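Local coordinates for putative nucleic acid-binding lipoprotein (Klebsiella pneumoniae subsp. pneumoniae MGH 78578, PDB 3F1Z) that is of unknown function but adopts an OB-fold and may be a membrane-attached lipoprotein that binds nucleic acid, at residues Phe73-Arg78 with Ala109-Gln114; Ala30-Pro35 with Val52-Val57; Val59-Lys64 with Ala98-Leu103. All blocks are in the same frame, centred on the assembly; numbering follows the deposited sequence.

Overall arrangement
The three contacts report on one OB-fold barrel, with strand 51-65 as the common element. The centre of interaction 1 (73-78 with 109-114) lies about 3 Å from that of the chain; it joins two strands that each pair with 51-65. Interactions 2 and 3 have centres about 19 Å apart, on opposite sides of the chain centre: the first packs helix 29-38 on Val52-Val57, the second helix 97-100 and the turn from Val100 to Leu103 on Val59-Lys64. Interaction 1 sits between them, its centre about 10 Å and 9 Å from theirs, respectively. Probable backbone hydrogen bonds tie them together: Arg78 N to Val57 O and Thr76 N to Asp60 O, each 2.8 Å.

Interaction 1: residues Phe73-Arg78 with Ala109-Gln114; sequences FIVTMR and ATIVGQ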
ATOM      1  N   PHE A  73       8.392   1.297   8.650  1.00 32.45           N
ATOM      2  CA  PHE A  73       8.489   0.055   7.936  1.00 30.60           C
ATOM      3  C   PHE A  73       7.997   0.235   6.533  1.00 31.81           C
ATOM      4  O   PHE A  73       7.036   0.940   6.333  1.00 33.28           O
ATOM      5  CB  PHE A  73       7.565  -0.963   8.555  1.00 30.41           C
ATOM      6  CG  PHE A  73       7.791  -1.229  10.004  1.00 29.44           C
ATOM      7  CD1 PHE A  73       7.109  -0.536  10.957  1.00 29.52           C
ATOM      8  CD2 PHE A  73       8.624  -2.246  10.407  1.00 30.12           C
ATOM      9  CE1 PHE A  73       7.303  -0.817  12.323  1.00 29.55           C
ATOM     10  CE2 PHE A  73       8.825  -2.537  11.748  1.00 29.46           C
ATOM     11  CZ  PHE A  73       8.161  -1.811  12.705  1.00 29.84           C
ATOM     12  N   ILE A  74       8.643  -0.411   5.569  1.00 33.28           N
ATOM     13  CA  ILE A  74       8.175  -0.479   4.193  1.00 34.24           C
ATOM     14  C   ILE A  74       7.727  -1.946   3.955  1.00 34.56           C
ATOM     15  O   ILE A  74       8.480  -2.907   4.230  1.00 33.21           O
ATOM     16  CB  ILE A  74       9.286  -0.142   3.186  1.00 36.01           C
ATOM     17  CG1 ILE A  74       9.710   1.296   3.322  1.00 37.97           C
ATOM     18  CG2 ILE A  74       8.762  -0.190   1.778  1.00 37.29           C
ATOM     19  CD1 ILE A  74       8.563   2.334   2.954  1.00 38.88           C
ATOM     20  N   VAL A  75       6.508  -2.098   3.440  1.00 34.34           N
ATOM     21  CA  VAL A  75       5.924  -3.393   3.067  1.00 32.71           C
ATOM     22  C   VAL A  75       5.692  -3.329   1.560  1.00 32.13           C
ATOM     23  O   VAL A  75       5.100  -2.375   1.059  1.00 31.84           O
ATOM     24  CB  VAL A  75       4.629  -3.637   3.796  1.00 32.12           C
ATOM     25  CG1 VAL A  75       3.887  -4.820   3.199  1.00 31.67           C
ATOM     26  CG2 VAL A  75       4.921  -3.886   5.274  1.00 31.10           C
ATOM     27  N   THR A  76       6.241  -4.302   0.833  1.00 31.27           N
ATOM     28  CA  THR A  76       6.169  -4.331  -0.621  1.00 30.50           C
ATOM     29  C   THR A  76       5.290  -5.495  -1.035  1.00 30.24           C
ATOM     30  O   THR A  76       5.448  -6.607  -0.526  1.00 30.30           O
ATOM     31  CB  THR A  76       7.554  -4.511  -1.260  1.00 30.81           C
ATOM     32  OG1 THR A  76       8.441  -3.554  -0.715  1.00 32.20           O
ATOM     33  CG2 THR A  76       7.516  -4.343  -2.778  1.00 30.37           C
HETATM   34  N   MSE A  77       4.435  -5.250  -2.027  1.00 29.87           N
HETATM   35  CA  MSE A  77       3.412  -6.198  -2.444  1.00 29.26           C
HETATM   36  C   MSE A  77       3.457  -6.391  -3.937  1.00 29.76           C
HETATM   37  O   MSE A  77       3.594  -5.405  -4.672  1.00 29.21           O
HETATM   38  CB  MSE A  77       2.050  -5.607  -2.047  1.00 28.96           C
HETATM   39  CG  MSE A  77       0.878  -6.499  -2.288  1.00 29.00           C
HETATM   40 SE   MSE A  77      -0.842  -5.593  -2.059  0.75 26.62          SE
HETATM   41  CE  MSE A  77      -1.106  -5.947  -0.146  1.00 28.51           C
ATOM     42  N   ARG A  78       3.349  -7.642  -4.399  1.00 29.70           N
ATOM     43  CA  ARG A  78       3.240  -7.891  -5.840  1.00 30.19           C
ATOM     44  C   ARG A  78       1.830  -8.390  -6.176  1.00 29.51           C
ATOM     45  O   ARG A  78       1.122  -8.887  -5.295  1.00 26.64           O
ATOM     46  CB  ARG A  78       4.240  -8.938  -6.296  1.00 31.39           C
ATOM     47  CG  ARG A  78       3.992 -10.348  -5.769  1.00 31.84           C
ATOM     48  CD  ARG A  78       4.763 -11.346  -6.631  1.00 32.65           C
ATOM     49  NE  ARG A  78       4.770 -12.690  -6.081  1.00 32.92           N
ATOM     50  CZ  ARG A  78       3.785 -13.567  -6.207  1.00 34.36           C
ATOM     51  NH1 ARG A  78       2.664 -13.263  -6.870  1.00 35.22           N
ATOM     52  NH2 ARG A  78       3.915 -14.767  -5.651  1.00 34.41           N
ATOM     53  N   ALA A 109      -1.987 -10.793   1.382  1.00 27.68           N
ATOM     54  CA  ALA A 109      -2.559  -9.895   2.385  1.00 27.27           C
ATOM     55  C   ALA A 109      -3.402  -8.850   1.679  1.00 27.45           C
ATOM     56  O   ALA A 109      -3.274  -8.672   0.476  1.00 27.68           O
ATOM     57  CB  ALA A 109      -1.490  -9.213   3.205  1.00 26.15           C
ATOM     58  N   THR A 110      -4.230  -8.157   2.455  1.00 28.42           N
ATOM     59  CA  THR A 110      -5.060  -7.082   1.987  1.00 29.06           C
ATOM     60  C   THR A 110      -4.805  -5.952   2.926  1.00 29.23           C
ATOM     61  O   THR A 110      -4.941  -6.099   4.140  1.00 29.14           O
ATOM     62  CB  THR A 110      -6.546  -7.442   2.023  1.00 30.25           C
ATOM     63  OG1 THR A 110      -6.742  -8.636   1.274  1.00 30.39           O
ATOM     64  CG2 THR A 110      -7.419  -6.315   1.395  1.00 29.26           C
ATOM     65  N   ILE A 111      -4.465  -4.804   2.353  1.00 28.99           N
ATOM     66  CA  ILE A 111      -4.111  -3.624   3.110  1.00 28.27           C
ATOM     67  C   ILE A 111      -4.814  -2.391   2.552  1.00 28.29           C
ATOM     68  O   ILE A 111      -4.892  -2.196   1.335  1.00 28.33           O
ATOM     69  CB  ILE A 111      -2.590  -3.420   3.033  1.00 29.34           C
ATOM     70  CG1 ILE A 111      -1.871  -4.707   3.471  1.00 29.23           C
ATOM     71  CG2 ILE A 111      -2.133  -2.201   3.873  1.00 29.53           C
ATOM     72  CD1 ILE A 111      -0.353  -4.633   3.489  1.00 27.71           C
ATOM     73  N   VAL A 112      -5.379  -1.593   3.448  1.00 29.26           N
ATOM     74  CA  VAL A 112      -6.010  -0.330   3.110  1.00 28.28           C
ATOM     75  C   VAL A 112      -4.943   0.728   3.309  1.00 28.82           C
ATOM     76  O   VAL A 112      -4.232   0.689   4.305  1.00 30.22           O
ATOM     77  CB  VAL A 112      -7.169   0.000   4.026  1.00 27.69           C
ATOM     78  CG1 VAL A 112      -7.797   1.426   3.657  1.00 29.39           C
ATOM     79  CG2 VAL A 112      -8.172  -0.999   3.852  1.00 29.52           C
ATOM     80  N   GLY A 113      -4.835   1.673   2.386  1.00 28.45           N
ATOM     81  CA  GLY A 113      -3.849   2.721   2.503  1.00 28.61           C
ATOM     82  C   GLY A 113      -4.347   3.945   1.803  1.00 29.02           C
ATOM     83  O   GLY A 113      -5.304   3.844   1.004  1.00 29.46           O
ATOM     84  N   GLN A 114      -3.681   5.082   2.059  1.00 28.68           N
ATOM     85  CA  GLN A 114      -4.079   6.376   1.506  1.00 27.80           C
ATOM     86  C   GLN A 114      -3.098   6.894   0.485  1.00 28.56           C
ATOM     87  O   GLN A 114      -1.889   6.804   0.679  1.00 28.27           O
ATOM     88  CB  GLN A 114      -4.232   7.386   2.618  1.00 27.50           C
ATOM     89  CG  GLN A 114      -4.872   8.682   2.158  1.00 28.32           C
ATOM     90  CD  GLN A 114      -5.092   9.676   3.284  1.00 28.19           C
ATOM     91  OE1 GLN A 114      -4.278   9.767   4.211  1.00 29.93           O
ATOM     92  NE2 GLN A 114      -6.171  10.436   3.198  1.00 25.38           N
TER
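Met77, present as selenomethionine, meets Ile111 through its terminal methyl: Met77 CE lies 3.9 Å from Ile111 CG1 and also touches Ile111 CD1. The same methyl, Met77 CE, comes within 3.5 Å of Ala109 O, a van der Waals approach to the backbone and not a hydrogen bond. A straight run through CB and CG, followed by a bend at SE (chi3 -90°), brings CE back toward Ile111; the two side chains lie alongside each other, running in opposite senses. Two residues earlier on the strand, Val75 adds a lighter contact, with Val75 CG1 4.3 Å from Ile111 CD1. Ile111 reaches both partners because its CG1 branch lies anti to the carbonyl carbon (chi1 -54°) and extends straight on to CD1.

The strand axes approach to 9.6 Å at 119° between their N-to-C directions, and no hydrogen bond joins the two segments. This is consistent with strands that face each other across a barrel interior, as in the OB-fold; strands 71-78 and 108-114 both pair antiparallel with strand 51-65. All four touching residues are buried. In the next shell, Phe90 of strand 88-93 packs on both Met77 and Ile111, while its backbone is hydrogen-bonded to Val75; Phe92 and Ile58 also touch Val75. Ile111 is backbone hydrogen-bonded to Val54, whose carbonyl oxygen Met77 CE also packs against.

Interaction 2: residues Ala30-Pro35 with Val52-Val57; sequences AQFLQP and VKVRGV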
ATOM      1  N   ALA A  30      -2.492  -5.110  -9.925  1.00 28.92           N
ATOM      2  CA  ALA A  30      -2.569  -4.717 -11.339  1.00 30.06           C
ATOM      3  C   ALA A  30      -3.654  -3.692 -11.528  1.00 30.64           C
ATOM      4  O   ALA A  30      -3.472  -2.728 -12.264  1.00 29.05           O
ATOM      5  CB  ALA A  30      -2.835  -5.907 -12.260  1.00 26.59           C
ATOM      6  N   GLN A  31      -4.796  -3.916 -10.886  1.00 31.99           N
ATOM      7  CA  GLN A  31      -5.916  -2.984 -11.078  1.00 33.26           C
ATOM      8  C   GLN A  31      -5.612  -1.593 -10.565  1.00 32.31           C
ATOM      9  O   GLN A  31      -5.826  -0.630 -11.245  1.00 33.01           O
ATOM     10  CB  GLN A  31      -7.210  -3.520 -10.495  1.00 33.16           C
ATOM     11  CG  GLN A  31      -7.750  -4.635 -11.328  1.00 33.84           C
ATOM     12  CD  GLN A  31      -8.848  -5.457 -10.619  1.00 34.46           C
ATOM     13  OE1 GLN A  31      -8.852  -5.632  -9.379  1.00 35.50           O
ATOM     14  NE2 GLN A  31      -9.737  -6.002 -11.412  1.00 32.61           N
ATOM     15  N   PHE A  32      -5.098  -1.499  -9.362  1.00 32.30           N
ATOM     16  CA  PHE A  32      -4.798  -0.219  -8.799  1.00 31.34           C
ATOM     17  C   PHE A  32      -3.675   0.504  -9.555  1.00 31.78           C
ATOM     18  O   PHE A  32      -3.705   1.727  -9.681  1.00 31.59           O
ATOM     19  CB  PHE A  32      -4.439  -0.366  -7.332  1.00 30.83           C
ATOM     20  CG  PHE A  32      -3.966   0.902  -6.725  1.00 30.76           C
ATOM     21  CD1 PHE A  32      -4.801   1.983  -6.668  1.00 30.23           C
ATOM     22  CD2 PHE A  32      -2.701   1.016  -6.235  1.00 30.28           C
ATOM     23  CE1 PHE A  32      -4.406   3.129  -6.122  1.00 30.47           C
ATOM     24  CE2 PHE A  32      -2.280   2.190  -5.696  1.00 31.08           C
ATOM     25  CZ  PHE A  32      -3.137   3.257  -5.640  1.00 31.43           C
ATOM     26  N   LEU A  33      -2.685  -0.231 -10.039  1.00 32.34           N
ATOM     27  CA  LEU A  33      -1.580   0.397 -10.765  1.00 32.48           C
ATOM     28  C   LEU A  33      -1.877   0.721 -12.225  1.00 32.74           C
ATOM     29  O   LEU A  33      -1.164   1.512 -12.845  1.00 35.03           O
ATOM     30  CB  LEU A  33      -0.294  -0.425 -10.646  1.00 31.51           C
ATOM     31  CG  LEU A  33       0.273  -0.537  -9.219  1.00 31.88           C
ATOM     32  CD1 LEU A  33       1.625  -1.233  -9.302  1.00 32.39           C
ATOM     33  CD2 LEU A  33       0.436   0.748  -8.520  1.00 29.63           C
ATOM     34  N   GLN A  34      -2.931   0.184 -12.776  1.00 33.90           N
ATOM     35  CA  GLN A  34      -3.218   0.424 -14.196  1.00 35.40           C
ATOM     36  C   GLN A  34      -3.249   1.912 -14.600  1.00 33.94           C
ATOM     37  O   GLN A  34      -2.594   2.299 -15.542  1.00 33.09           O
ATOM     38  CB  GLN A  34      -4.500  -0.300 -14.620  1.00 36.93           C
ATOM     39  CG  GLN A  34      -4.941  -0.098 -16.066  1.00 38.85           C
ATOM     40  CD  GLN A  34      -3.873  -0.517 -17.103  1.00 42.71           C
ATOM     41  OE1 GLN A  34      -3.025  -1.398 -16.837  1.00 44.62           O
ATOM     42  NE2 GLN A  34      -3.915   0.125 -18.308  1.00 43.84           N
ATOM     43  N   PRO A  35      -3.981   2.744 -13.864  1.00 33.52           N
ATOM     44  CA  PRO A  35      -4.020   4.169 -14.194  1.00 33.04           C
ATOM     45  C   PRO A  35      -2.660   4.850 -14.075  1.00 31.51           C
ATOM     46  O   PRO A  35      -2.390   5.734 -14.846  1.00 29.23           O
ATOM     47  CB  PRO A  35      -4.990   4.762 -13.145  1.00 32.79           C
ATOM     48  CG  PRO A  35      -5.695   3.636 -12.603  1.00 33.40           C
ATOM     49  CD  PRO A  35      -4.802   2.449 -12.677  1.00 33.63           C
ATOM     50  N   VAL A  52      -7.541   3.231  -0.626  1.00 29.49           N
ATOM     51  CA  VAL A  52      -7.759   2.084  -1.454  1.00 28.54           C
ATOM     52  C   VAL A  52      -7.440   0.825  -0.660  1.00 28.63           C
ATOM     53  O   VAL A  52      -6.605   0.859   0.229  1.00 29.07           O
ATOM     54  CB  VAL A  52      -6.956   2.172  -2.763  1.00 28.63           C
ATOM     55  CG1 VAL A  52      -7.479   3.377  -3.627  1.00 27.45           C
ATOM     56  CG2 VAL A  52      -5.486   2.240  -2.492  1.00 27.66           C
ATOM     57  N   LYS A  53      -8.130  -0.267  -0.986  1.00 28.71           N
ATOM     58  CA  LYS A  53      -7.958  -1.576  -0.349  1.00 30.28           C
ATOM     59  C   LYS A  53      -7.379  -2.506  -1.420  1.00 30.18           C
ATOM     60  O   LYS A  53      -8.054  -2.842  -2.416  1.00 31.40           O
ATOM     61  CB  LYS A  53      -9.311  -2.064   0.200  1.00 30.78           C
ATOM     62  CG  LYS A  53      -9.196  -3.332   1.000  1.00 31.61           C
ATOM     63  CD  LYS A  53     -10.418  -3.643   1.854  1.00 31.69           C
ATOM     64  CE  LYS A  53     -11.531  -4.268   1.101  1.00 33.08           C
ATOM     65  NZ  LYS A  53     -12.593  -4.772   2.041  1.00 32.48           N
ATOM     66  N   VAL A  54      -6.113  -2.876  -1.263  1.00 30.75           N
ATOM     67  CA  VAL A  54      -5.379  -3.640  -2.306  1.00 29.22           C
ATOM     68  C   VAL A  54      -4.959  -4.995  -1.762  1.00 30.37           C
ATOM     69  O   VAL A  54      -4.436  -5.094  -0.653  1.00 31.61           O
ATOM     70  CB  VAL A  54      -4.136  -2.867  -2.795  1.00 28.63           C
ATOM     71  CG1 VAL A  54      -3.400  -3.615  -3.966  1.00 28.47           C
ATOM     72  CG2 VAL A  54      -4.508  -1.460  -3.222  1.00 26.68           C
ATOM     73  N   ARG A  55      -5.193  -6.036  -2.557  1.00 31.37           N
ATOM     74  CA  ARG A  55      -4.875  -7.416  -2.195  1.00 32.03           C
ATOM     75  C   ARG A  55      -3.695  -7.866  -3.036  1.00 31.65           C
ATOM     76  O   ARG A  55      -3.607  -7.512  -4.209  1.00 32.83           O
ATOM     77  CB  ARG A  55      -6.090  -8.274  -2.463  1.00 32.25           C
ATOM     78  CG  ARG A  55      -5.949  -9.757  -2.216  1.00 33.23           C
ATOM     79  CD  ARG A  55      -7.339 -10.351  -2.308  1.00 33.89           C
ATOM     80  NE  ARG A  55      -7.374 -11.772  -2.053  1.00 34.39           N
ATOM     81  CZ  ARG A  55      -7.124 -12.654  -2.984  1.00 34.66           C
ATOM     82  NH1 ARG A  55      -6.832 -12.213  -4.169  1.00 36.49           N
ATOM     83  NH2 ARG A  55      -7.150 -13.940  -2.743  1.00 33.75           N
ATOM     84  N   GLY A  56      -2.790  -8.642  -2.447  1.00 31.72           N
ATOM     85  CA  GLY A  56      -1.549  -9.049  -3.139  1.00 30.85           C
ATOM     86  C   GLY A  56      -0.662  -9.939  -2.285  1.00 30.04           C
ATOM     87  O   GLY A  56      -1.028 -10.320  -1.196  1.00 29.36           O
ATOM     88  N   VAL A  57       0.501 -10.292  -2.806  1.00 29.68           N
ATOM     89  CA  VAL A  57       1.427 -11.130  -2.092  1.00 29.57           C
ATOM     90  C   VAL A  57       2.556 -10.252  -1.604  1.00 29.95           C
ATOM     91  O   VAL A  57       3.177  -9.531  -2.382  1.00 30.60           O
ATOM     92  CB  VAL A  57       2.010 -12.285  -2.960  1.00 29.35           C
ATOM     93  CG1 VAL A  57       3.022 -13.055  -2.155  1.00 28.90           C
ATOM     94  CG2 VAL A  57       0.928 -13.233  -3.422  1.00 27.87           C
TER
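Phe32 reaches from helix 29-38 to two valines of the strand, Val52 and Val54, and carries the whole helix side of this contact. Its CB is the first atom to touch, Phe32 CB lying 4.3 Å from Val54 CG2, a loose apolar approach near the point where the two backbones come closest (7.4 Å between the CA atoms of Phe32 and Val54). From CB the chain continues with CG anti to the backbone N (chi1 173°), which carries the ring along the strand toward Val52. Val54 CG2 stands obliquely to that ring. Farther out, Phe32 CE1 rests 3.9 Å from Val52 CG2 and almost as near to Val52 CG1, and Phe32 CZ at the tip lies 4.1 Å from Val52 CG2. The methyl Val52 CG2 thus sits over one face, offset toward the rim, 4.2 Å from the centroid of the Phe32 ring and 21° off its normal, which meets the criteria for a CH-pi contact. Side-chain directions of Phe32 and Val52 cross at about a right angle.

No hydrogen bond spans the segments, and all three touching residues are buried. Beyond them, Tyr47 meets the Phe32 ring edge-to-face and Phe36 meets it with planes at about 55°, while Leu88 touches both Phe32 and Val54. Val52 and Val54 are backbone hydrogen-bonded to Gly113 and Ile111 of strand 108-114. The arrangement is helix-on-sheet packing in which helix 29-38, which precedes the first barrel strand in the chain, packs on this strand of the OB-fold barrel, between these segments by way of Phe32 alone.

Interaction 3: residues Val59-Lys64 with Ala98-Leu103; sequences VDIRRK and ADVEAL
Ile61 on the first strand of the OB-fold barrel packs against Val100 and Leu103, in the helix-and-turn segment that joins the third and fourth barrel strands. Helix 97-100 runs into a type I beta turn from Val100 to Leu103, marked by Leu103 N to Val100 O at 3.3 Å, and this turn presents both ends to the same isoleucine. Ile61 divides its branches between them. With CG1 beside the backbone N (chi1 -62°), Ile61 CG2 lies anti to it and meets Val100 CG1 at 3.7 Å, methyl against methyl. The longer branch ends in Ile61 CD1, which lies 3.9 Å from Leu103 CB and scarcely farther from the Leu103 carbonyl carbon. Ile61 and Val100 run alongside each other in opposite senses, whereas Leu103 crosses Ile61 at a slant.

Of these three residues, Val100 is buried, resting also on Phe73 and Phe92; Ile61 and Leu103 remain partly exposed, which places the contact toward the margin of the core. Near it, Arg63 NH1 and Glu101 OE2 have opposite charges but stay 5.5 Å apart, and Arg63 makes a cation-pi contact with Tyr71.

A classic beta bulge within strand 51-65 sets Val59 and Asp60 opposite Thr76. The CB of Arg62 points away from the turn, and its guanidinium grips the Asp60 carboxylate side-on with two nitrogens. Arg62 NH2 bonds Asp60 OD1 from 32° out of the carboxylate plane, and in the salt bridge Arg62 NE lies 2.8 Å from Asp60 OD2, donating almost straight (174°) to the syn lone pair of OD2.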
ATOM      1  N   VAL A  59       6.088  -9.436  -0.613  1.00 29.62           N
ATOM      2  CA  VAL A  59       7.395  -9.915  -1.027  1.00 30.14           C
ATOM      3  C   VAL A  59       8.552  -9.267  -0.255  1.00 30.92           C
ATOM      4  O   VAL A  59       9.706  -9.680  -0.406  1.00 30.42           O
ATOM      5  CB  VAL A  59       7.632  -9.715  -2.544  1.00 29.51           C
ATOM      6  CG1 VAL A  59       6.696 -10.628  -3.322  1.00 29.19           C
ATOM      7  CG2 VAL A  59       7.441  -8.286  -2.921  1.00 29.00           C
ATOM      8  N   ASP A  60       8.273  -8.243   0.540  1.00 31.28           N
ATOM      9  CA  ASP A  60       9.316  -7.688   1.368  1.00 31.19           C
ATOM     10  C   ASP A  60       8.690  -6.886   2.486  1.00 31.28           C
ATOM     11  O   ASP A  60       7.721  -6.171   2.278  1.00 30.02           O
ATOM     12  CB  ASP A  60      10.273  -6.825   0.565  1.00 32.61           C
ATOM     13  CG  ASP A  60      11.487  -6.385   1.383  1.00 35.81           C
ATOM     14  OD1 ASP A  60      12.344  -7.263   1.667  1.00 36.96           O
ATOM     15  OD2 ASP A  60      11.587  -5.160   1.733  1.00 36.42           O
ATOM     16  N   ILE A  61       9.281  -7.022   3.672  1.00 31.37           N
ATOM     17  CA  ILE A  61       8.900  -6.314   4.879  1.00 29.98           C
ATOM     18  C   ILE A  61      10.237  -5.863   5.467  1.00 30.63           C
ATOM     19  O   ILE A  61      11.149  -6.680   5.603  1.00 30.31           O
ATOM     20  CB  ILE A  61       8.242  -7.237   5.892  1.00 29.76           C
ATOM     21  CG1 ILE A  61       6.944  -7.841   5.322  1.00 28.88           C
ATOM     22  CG2 ILE A  61       8.019  -6.470   7.178  1.00 27.71           C
ATOM     23  CD1 ILE A  61       6.482  -9.093   6.013  1.00 28.69           C
ATOM     24  N   ARG A  62      10.343  -4.611   5.882  1.00 29.09           N
ATOM     25  CA  ARG A  62      11.618  -4.106   6.283  1.00 30.97           C
ATOM     26  C   ARG A  62      11.454  -2.961   7.245  1.00 31.81           C
ATOM     27  O   ARG A  62      10.629  -2.087   7.019  1.00 31.37           O
ATOM     28  CB  ARG A  62      12.185  -3.552   5.015  1.00 32.99           C
ATOM     29  CG  ARG A  62      13.556  -3.259   4.996  1.00 34.86           C
ATOM     30  CD  ARG A  62      13.940  -2.919   3.595  1.00 34.65           C
ATOM     31  NE  ARG A  62      13.982  -4.123   2.782  1.00 35.32           N
ATOM     32  CZ  ARG A  62      15.081  -4.756   2.418  1.00 33.77           C
ATOM     33  NH1 ARG A  62      16.255  -4.345   2.802  1.00 34.07           N
ATOM     34  NH2 ARG A  62      14.984  -5.822   1.671  1.00 33.97           N
ATOM     35  N   ARG A  63      12.205  -2.983   8.333  1.00 31.41           N
ATOM     36  CA  ARG A  63      12.204  -1.898   9.277  1.00 31.42           C
ATOM     37  C   ARG A  63      13.312  -0.943   8.836  1.00 33.00           C
ATOM     38  O   ARG A  63      14.413  -1.387   8.436  1.00 31.41           O
ATOM     39  CB  ARG A  63      12.463  -2.419  10.666  1.00 32.76           C
ATOM     40  CG  ARG A  63      12.616  -1.350  11.709  1.00 33.40           C
ATOM     41  CD  ARG A  63      12.547  -1.960  13.066  1.00 33.77           C
ATOM     42  NE  ARG A  63      12.881  -1.008  14.129  1.00 34.36           N
ATOM     43  CZ  ARG A  63      12.375  -1.060  15.357  1.00 34.15           C
ATOM     44  NH1 ARG A  63      11.460  -1.948  15.674  1.00 34.80           N
ATOM     45  NH2 ARG A  63      12.727  -0.179  16.255  1.00 34.98           N
ATOM     46  N   LYS A  64      13.013   0.359   8.892  1.00 33.14           N
ATOM     47  CA  LYS A  64      13.923   1.371   8.424  1.00 35.17           C
ATOM     48  C   LYS A  64      14.124   2.518   9.406  1.00 34.51           C
ATOM     49  O   LYS A  64      13.201   2.883  10.131  1.00 32.87           O
ATOM     50  CB  LYS A  64      13.451   1.892   7.052  1.00 37.10           C
ATOM     51  CG  LYS A  64      13.750   0.866   5.904  1.00 39.03           C
ATOM     52  CD  LYS A  64      14.006   1.544   4.572  1.00 39.69           C
ATOM     53  CE  LYS A  64      15.222   0.955   3.815  1.00 41.54           C
ATOM     54  NZ  LYS A  64      16.641   1.424   4.205  1.00 41.95           N
ATOM     55  N   ALA A  98       2.408  -3.497  15.212  1.00 35.70           N
ATOM     56  CA  ALA A  98       1.600  -4.725  15.375  1.00 35.96           C
ATOM     57  C   ALA A  98       1.114  -5.259  14.012  1.00 35.75           C
ATOM     58  O   ALA A  98       1.163  -6.471  13.744  1.00 35.65           O
ATOM     59  CB  ALA A  98       0.410  -4.481  16.276  1.00 34.68           C
ATOM     60  N   ASP A  99       0.646  -4.377  13.142  1.00 34.87           N
ATOM     61  CA  ASP A  99       0.145  -4.858  11.874  1.00 35.04           C
ATOM     62  C   ASP A  99       1.282  -5.440  11.057  1.00 34.44           C
ATOM     63  O   ASP A  99       1.121  -6.500  10.426  1.00 34.23           O
ATOM     64  CB  ASP A  99      -0.495  -3.755  11.050  1.00 36.91           C
ATOM     65  CG  ASP A  99      -1.968  -3.505  11.363  1.00 37.85           C
ATOM     66  OD1 ASP A  99      -2.542  -4.116  12.290  1.00 37.93           O
ATOM     67  OD2 ASP A  99      -2.528  -2.637  10.628  1.00 39.36           O
ATOM     68  N   VAL A 100       2.424  -4.738  11.072  1.00 33.12           N
ATOM     69  CA  VAL A 100       3.579  -5.139  10.281  1.00 31.93           C
ATOM     70  C   VAL A 100       4.102  -6.493  10.739  1.00 32.07           C
ATOM     71  O   VAL A 100       4.454  -7.327   9.921  1.00 31.86           O
ATOM     72  CB  VAL A 100       4.699  -4.092  10.311  1.00 30.82           C
ATOM     73  CG1 VAL A 100       5.917  -4.577   9.515  1.00 28.94           C
ATOM     74  CG2 VAL A 100       4.197  -2.759   9.749  1.00 30.92           C
ATOM     75  N   GLU A 101       4.106  -6.711  12.046  1.00 31.95           N
ATOM     76  CA  GLU A 101       4.603  -7.949  12.621  1.00 33.44           C
ATOM     77  C   GLU A 101       3.704  -9.162  12.411  1.00 33.72           C
ATOM     78  O   GLU A 101       4.098 -10.292  12.729  1.00 34.71           O
ATOM     79  CB  GLU A 101       4.896  -7.739  14.093  1.00 33.54           C
ATOM     80  CG  GLU A 101       6.125  -6.859  14.259  1.00 35.37           C
ATOM     81  CD  GLU A 101       6.566  -6.614  15.689  1.00 36.59           C
ATOM     82  OE1 GLU A 101       6.080  -7.345  16.583  1.00 39.32           O
ATOM     83  OE2 GLU A 101       7.431  -5.700  15.902  1.00 39.41           O
ATOM     84  N   ALA A 102       2.522  -8.952  11.851  1.00 32.90           N
ATOM     85  CA  ALA A 102       1.578 -10.052  11.619  1.00 32.98           C
ATOM     86  C   ALA A 102       1.590 -10.454  10.155  1.00 32.08           C
ATOM     87  O   ALA A 102       0.943 -11.400   9.762  1.00 33.69           O
ATOM     88  CB  ALA A 102       0.129  -9.637  12.037  1.00 32.00           C
ATOM     89  N   LEU A 103       2.253  -9.680   9.318  1.00 31.74           N
ATOM     90  CA  LEU A 103       2.374 -10.057   7.922  1.00 30.54           C
ATOM     91  C   LEU A 103       3.475 -11.093   7.764  1.00 30.03           C
ATOM     92  O   LEU A 103       4.224 -11.392   8.708  1.00 30.42           O
ATOM     93  CB  LEU A 103       2.747  -8.854   7.108  1.00 30.58           C
ATOM     94  CG  LEU A 103       1.696  -7.760   7.014  1.00 30.62           C
ATOM     95  CD1 LEU A 103       2.307  -6.569   6.246  1.00 28.52           C
ATOM     96  CD2 LEU A 103       0.450  -8.311   6.352  1.00 27.17           C
TER